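Local coordinates for hypothetical protein (Sus scrofa, PDB 3WOC) that is a jacalin-like beta-prism lectin of boar sperm, derived from the prostate, that binds heparin and probably takes part in events related to capacitation, at residues Y13-K18 with G117-F122; I37-V42 with S49-I54. All blocks are in the same frame, centred on the assembly; numbering follows the deposited sequence.

Interaction 1 of 2, residues Y13-K18 with G117-F122; sequences YFITSK and GVYGQF
Phe14 lays its ring over the backbone of Gly120, and the side chain can be followed outward. CB sits at the root, with chi1 of 73° placing CG between the backbone N and the carbonyl carbon and swinging the ring across to the neighbouring strand. CD2 meets Gly120 O at 3.5 Å and also touches CD2 of Phe122, lying at the edge of that ring. CE2 lies 3.5 Å from Gly120 CA, while CE1 touches Val118 CG2 at 3.9 Å. At the tip, CZ lies close to Gly120 N, which stands 3.5 Å above the ring plane near its centre. Gly120, with no side chain, lets the ring lie directly on its backbone.

Beneath the ring, Phe14 and Gly120 form a hydrogen-bonded antiparallel pair (Phe14 N to Gly120 O 3.0 Å, Gly120 N to Phe14 O 3.1 Å), as do Thr16 and Val118. Between these pairs, on the other face, Ile15 CD1 packs on Tyr119 CB at 3.7 Å. Further along that face, Tyr13 and Gln121 run side by side, ring and amide planes 49° apart; Gln121 NE2 bonds to Thr128. The chemistry implies a largely apolar face of Phe14 and Val118 turned into the beta-prism core, its Thr16 hydroxyl bonded to Tyr44, and a more polar outer face.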
# COMPACT_ATOMS: atom_id res chain seq x y z
N TYR A 13 10.69 -6.03 7.10
CA TYR A 13 10.62 -4.85 6.23
C TYR A 13 10.46 -5.22 4.76
O TYR A 13 10.90 -6.28 4.33
CB TYR A 13 11.85 -3.96 6.44
CG TYR A 13 11.94 -3.46 7.86
CD1 TYR A 13 12.62 -4.18 8.83
CD2 TYR A 13 11.30 -2.28 8.23
CE1 TYR A 13 12.67 -3.73 10.14
CE2 TYR A 13 11.35 -1.83 9.53
CZ TYR A 13 12.04 -2.55 10.48
OH TYR A 13 12.08 -2.09 11.77
N PHE A 14 9.81 -4.34 4.01
CA PHE A 14 9.65 -4.52 2.58
C PHE A 14 9.81 -3.22 1.81
O PHE A 14 9.62 -2.13 2.35
CB PHE A 14 8.30 -5.19 2.25
CG PHE A 14 7.10 -4.29 2.42
CD1 PHE A 14 6.63 -3.52 1.35
CD2 PHE A 14 6.43 -4.22 3.64
CE1 PHE A 14 5.53 -2.69 1.50
CE2 PHE A 14 5.32 -3.40 3.80
CZ PHE A 14 4.87 -2.62 2.73
N ILE A 15 10.18 -3.35 0.54
CA ILE A 15 10.20 -2.25 -0.42
C ILE A 15 9.80 -2.79 -1.79
O ILE A 15 10.31 -3.81 -2.24
CB ILE A 15 11.60 -1.51 -0.45
CG1 ILE A 15 11.68 -0.51 -1.62
CG2 ILE A 15 12.76 -2.50 -0.54
CD1 ILE A 15 11.26 0.91 -1.28
N THR A 16 8.84 -2.12 -2.42
CA THR A 16 8.46 -2.45 -3.79
C THR A 16 8.29 -1.15 -4.58
O THR A 16 7.79 -0.15 -4.05
CB THR A 16 7.19 -3.35 -3.86
OG1 THR A 16 6.79 -3.52 -5.23
CG2 THR A 16 6.03 -2.78 -3.07
N SER A 17 8.75 -1.18 -5.83
CA SER A 17 8.75 0.02 -6.67
C SER A 17 8.69 -0.34 -8.15
O SER A 17 9.00 -1.47 -8.53
CB SER A 17 9.99 0.87 -6.38
OG SER A 17 9.78 2.21 -6.76
N LYS A 18 8.29 0.63 -8.96
CA LYS A 18 8.23 0.49 -10.41
C LYS A 18 9.53 -0.13 -10.91
O LYS A 18 10.59 0.50 -10.88
CB LYS A 18 8.00 1.86 -11.06
CG LYS A 18 7.43 1.81 -12.47
CD LYS A 18 7.05 3.21 -12.96
CE LYS A 18 8.28 4.02 -13.35
NZ LYS A 18 7.95 5.45 -13.56
N GLY A 117 5.38 3.19 -6.00
CA GLY A 117 5.97 2.25 -5.05
C GLY A 117 5.47 2.38 -3.63
O GLY A 117 4.84 3.37 -3.26
N VAL A 118 5.77 1.36 -2.82
CA VAL A 118 5.40 1.34 -1.40
C VAL A 118 6.45 0.59 -0.57
O VAL A 118 7.04 -0.40 -1.03
CB VAL A 118 3.94 0.78 -1.17
CG1 VAL A 118 3.65 -0.42 -2.05
CG2 VAL A 118 3.66 0.47 0.30
N TYR A 119 6.69 1.08 0.64
CA TYR A 119 7.60 0.44 1.58
C TYR A 119 6.96 0.40 2.97
O TYR A 119 6.02 1.14 3.24
CB TYR A 119 8.96 1.15 1.61
CG TYR A 119 8.91 2.60 2.06
CD1 TYR A 119 9.17 2.94 3.39
CD2 TYR A 119 8.60 3.62 1.17
CE1 TYR A 119 9.13 4.27 3.81
CE2 TYR A 119 8.55 4.95 1.58
CZ TYR A 119 8.82 5.26 2.90
OH TYR A 119 8.77 6.57 3.32
N GLY A 120 7.46 -0.46 3.84
CA GLY A 120 6.90 -0.55 5.17
C GLY A 120 7.45 -1.60 6.09
O GLY A 120 8.42 -2.30 5.77
N GLN A 121 6.81 -1.70 7.25
CA GLN A 121 7.17 -2.60 8.32
C GLN A 121 5.96 -3.49 8.62
O GLN A 121 4.83 -3.01 8.66
CB GLN A 121 7.55 -1.78 9.56
CG GLN A 121 7.96 -2.58 10.79
CD GLN A 121 8.03 -1.72 12.04
OE1 GLN A 121 9.10 -1.51 12.61
NE2 GLN A 121 6.88 -1.20 12.46
N PHE A 122 6.21 -4.78 8.82
CA PHE A 122 5.16 -5.71 9.24
C PHE A 122 5.65 -6.65 10.33
O PHE A 122 6.85 -6.92 10.43
CB PHE A 122 4.57 -6.49 8.05
CG PHE A 122 5.55 -7.41 7.36
CD1 PHE A 122 5.75 -8.70 7.83
CD2 PHE A 122 6.23 -6.99 6.22
CE1 PHE A 122 6.64 -9.56 7.19
CE2 PHE A 122 7.12 -7.84 5.58
CZ PHE A 122 7.32 -9.12 6.06

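Interaction 2 of 2, residues I37-V42 with S49-I54; sequences IKSIQV and SEKYGI. With SO4 (sulfate ion), chain G.
Gln41 reaches across to Ser49, while the serine hydroxyl turns back toward Val42, so the two side chains bind the opposite segments' backbones. With CG anti to the backbone N (chi1 -150°) and the chain extended beyond it, the glutamine amide stretches to Ser49, where NE2 donates to Ser49 O at 2.6 Å. That bond runs nearly along the C=O axis, with the acceptor 18° out of the amide plane. Gln41 OE1 receives a weak bond from Arg28. Ser49 OG, set between its own backbone N and carbonyl carbon, accepts the Val42 N-H at an N to OG distance of 3.0 Å and an angle of 171°. Ser49 N returns a bond to Val42 O at 2.8 Å, so this end is held by three bonds.

Lys51 bends over the same side, crossing Gln41 at a slant; its CD approaches Ser39 OG at 3.6 Å, and its ammonium group makes a cation-pi contact with Phe30. Ser39 OG is buried here without a hydrogen-bonding partner in the model. On the other face Ile40 and Tyr52 form the hydrogen-bonded pair, Ile40 N to Tyr52 O and Tyr52 N to Ile40 O, each 3.0 Å. The Tyr52 ring continues toward the 12-17 strand, and its hydroxyl binds Gly1 N.

At the far end Ile54 N donates to Lys38 O at 2.8 Å from above the carbonyl plane. The Lys38 chain folds near its tip until NZ passes 3.8 Å from Ile54 CG2. NZ bonds Tyr125 O and O4 of a sulfate, probably a crystallisation component, which Val34 N also binds. Chemically, then, this is a hairpin where side-chain bonds supplement a single backbone bond at the Ser49 end, with a cationic lysine at the other end able to hold an anion.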
# COMPACT_ATOMS: atom_id res chain seq x y z
N ILE A 37 -5.12 -4.28 8.15
CA ILE A 37 -4.45 -4.64 6.90
C ILE A 37 -3.26 -5.55 7.19
O ILE A 37 -2.34 -5.18 7.91
CB ILE A 37 -4.06 -3.38 6.08
CG1 ILE A 37 -5.33 -2.66 5.61
CG2 ILE A 37 -3.16 -3.76 4.89
CD1 ILE A 37 -5.12 -1.28 5.04
N LYS A 38 -3.31 -6.75 6.62
CA LYS A 38 -2.35 -7.81 6.91
C LYS A 38 -1.17 -7.80 5.95
O LYS A 38 -0.03 -8.06 6.36
CB LYS A 38 -3.04 -9.18 6.86
CG LYS A 38 -4.16 -9.35 7.88
CD LYS A 38 -4.72 -10.77 7.88
CE LYS A 38 -3.70 -11.80 8.36
NZ LYS A 38 -3.34 -11.64 9.79
N SER A 39 -1.45 -7.52 4.68
CA SER A 39 -0.44 -7.48 3.64
C SER A 39 -0.94 -6.68 2.43
O SER A 39 -2.14 -6.48 2.28
CB SER A 39 -0.06 -8.90 3.20
OG SER A 39 -1.19 -9.61 2.74
N ILE A 40 -0.01 -6.21 1.60
CA ILE A 40 -0.39 -5.63 0.31
C ILE A 40 0.32 -6.29 -0.87
O ILE A 40 1.31 -7.00 -0.70
CB ILE A 40 -0.26 -4.07 0.23
CG1 ILE A 40 1.21 -3.63 0.05
CG2 ILE A 40 -1.01 -3.37 1.38
CD1 ILE A 40 1.91 -3.21 1.32
N GLN A 41 -0.22 -6.04 -2.05
CA GLN A 41 0.35 -6.50 -3.29
C GLN A 41 0.06 -5.45 -4.35
O GLN A 41 -1.05 -4.90 -4.41
CB GLN A 41 -0.24 -7.86 -3.68
CG GLN A 41 0.70 -8.75 -4.48
CD GLN A 41 0.22 -10.19 -4.58
OE1 GLN A 41 -0.75 -10.59 -3.94
NE2 GLN A 41 0.91 -10.98 -5.39
N VAL A 42 1.06 -5.14 -5.16
CA VAL A 42 0.93 -4.11 -6.18
C VAL A 42 1.17 -4.71 -7.57
O VAL A 42 2.10 -5.49 -7.75
CB VAL A 42 1.86 -2.89 -5.88
CG1 VAL A 42 3.25 -3.35 -5.48
CG2 VAL A 42 1.92 -1.91 -7.04
N SER A 49 3.07 -8.07 -7.76
CA SER A 49 4.30 -8.17 -6.99
C SER A 49 4.28 -9.34 -6.01
O SER A 49 3.29 -10.08 -5.92
CB SER A 49 4.56 -6.86 -6.24
OG SER A 49 3.60 -6.67 -5.21
N GLU A 50 5.38 -9.51 -5.29
CA GLU A 50 5.45 -10.38 -4.12
C GLU A 50 4.47 -9.88 -3.05
O GLU A 50 4.19 -8.69 -2.96
CB GLU A 50 6.88 -10.37 -3.58
CG GLU A 50 7.15 -11.29 -2.39
CD GLU A 50 8.49 -11.00 -1.72
OE1 GLU A 50 8.60 -11.24 -0.50
OE2 GLU A 50 9.42 -10.54 -2.41
N LYS A 51 3.95 -10.81 -2.25
CA LYS A 51 3.09 -10.48 -1.12
C LYS A 51 3.92 -9.85 -0.01
O LYS A 51 4.92 -10.43 0.42
CB LYS A 51 2.40 -11.73 -0.59
CG LYS A 51 1.37 -11.48 0.51
CD LYS A 51 -0.06 -11.56 -0.01
CE LYS A 51 -0.49 -13.01 -0.25
NZ LYS A 51 -0.42 -13.83 0.99
N TYR A 52 3.50 -8.68 0.44
CA TYR A 52 4.23 -7.98 1.50
C TYR A 52 3.41 -7.82 2.77
O TYR A 52 2.57 -6.93 2.88
CB TYR A 52 4.76 -6.63 1.00
CG TYR A 52 5.81 -6.78 -0.08
CD1 TYR A 52 7.01 -7.46 0.17
CD2 TYR A 52 5.61 -6.26 -1.36
CE1 TYR A 52 7.97 -7.60 -0.81
CE2 TYR A 52 6.57 -6.41 -2.35
CZ TYR A 52 7.75 -7.08 -2.07
OH TYR A 52 8.71 -7.23 -3.04
N GLY A 53 3.68 -8.70 3.73
CA GLY A 53 3.05 -8.65 5.05
C GLY A 53 2.84 -10.04 5.60
O GLY A 53 3.57 -10.97 5.27
N ILE A 54 1.82 -10.17 6.45
CA ILE A 54 1.49 -11.44 7.10
C ILE A 54 0.39 -12.17 6.32
O ILE A 54 -0.65 -11.57 6.02
CB ILE A 54 1.09 -11.23 8.60
CG1 ILE A 54 2.32 -10.94 9.45
CG2 ILE A 54 0.36 -12.45 9.17
CD1 ILE A 54 2.69 -9.48 9.52
S SO4 G . -6.62 -10.76 11.67
O1 SO4 G . -6.04 -10.95 13.00
O2 SO4 G . -6.17 -9.48 11.13
O3 SO4 G . -8.07 -10.74 11.75
O4 SO4 G . -6.18 -11.84 10.79

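In the fold
From the N terminus, strand 12-17, already paired with strand 2-3, gains its second neighbour only when strand 114-122 arrives: interaction 1 closes as segment 117-122 follows 99 residues beyond segment 13-18. Within that long loop, interaction 2 forms locally as the hairpin of strands 37-44 and 47-53, so it is nested and the two do not cross. The third sheet, with strands 70-77 and 81-88 at its middle, is also built inside the loop. Interaction 1 therefore draws both ends of the jacalin-like domain into one sheet, while interaction 2 builds the edge of another. The sheets meet in the prism interior, where Phe14 CZ comes within 3.3 Å of Ile40 CD1 and Thr16 CB within 3.5 Å of Tyr52 CE2.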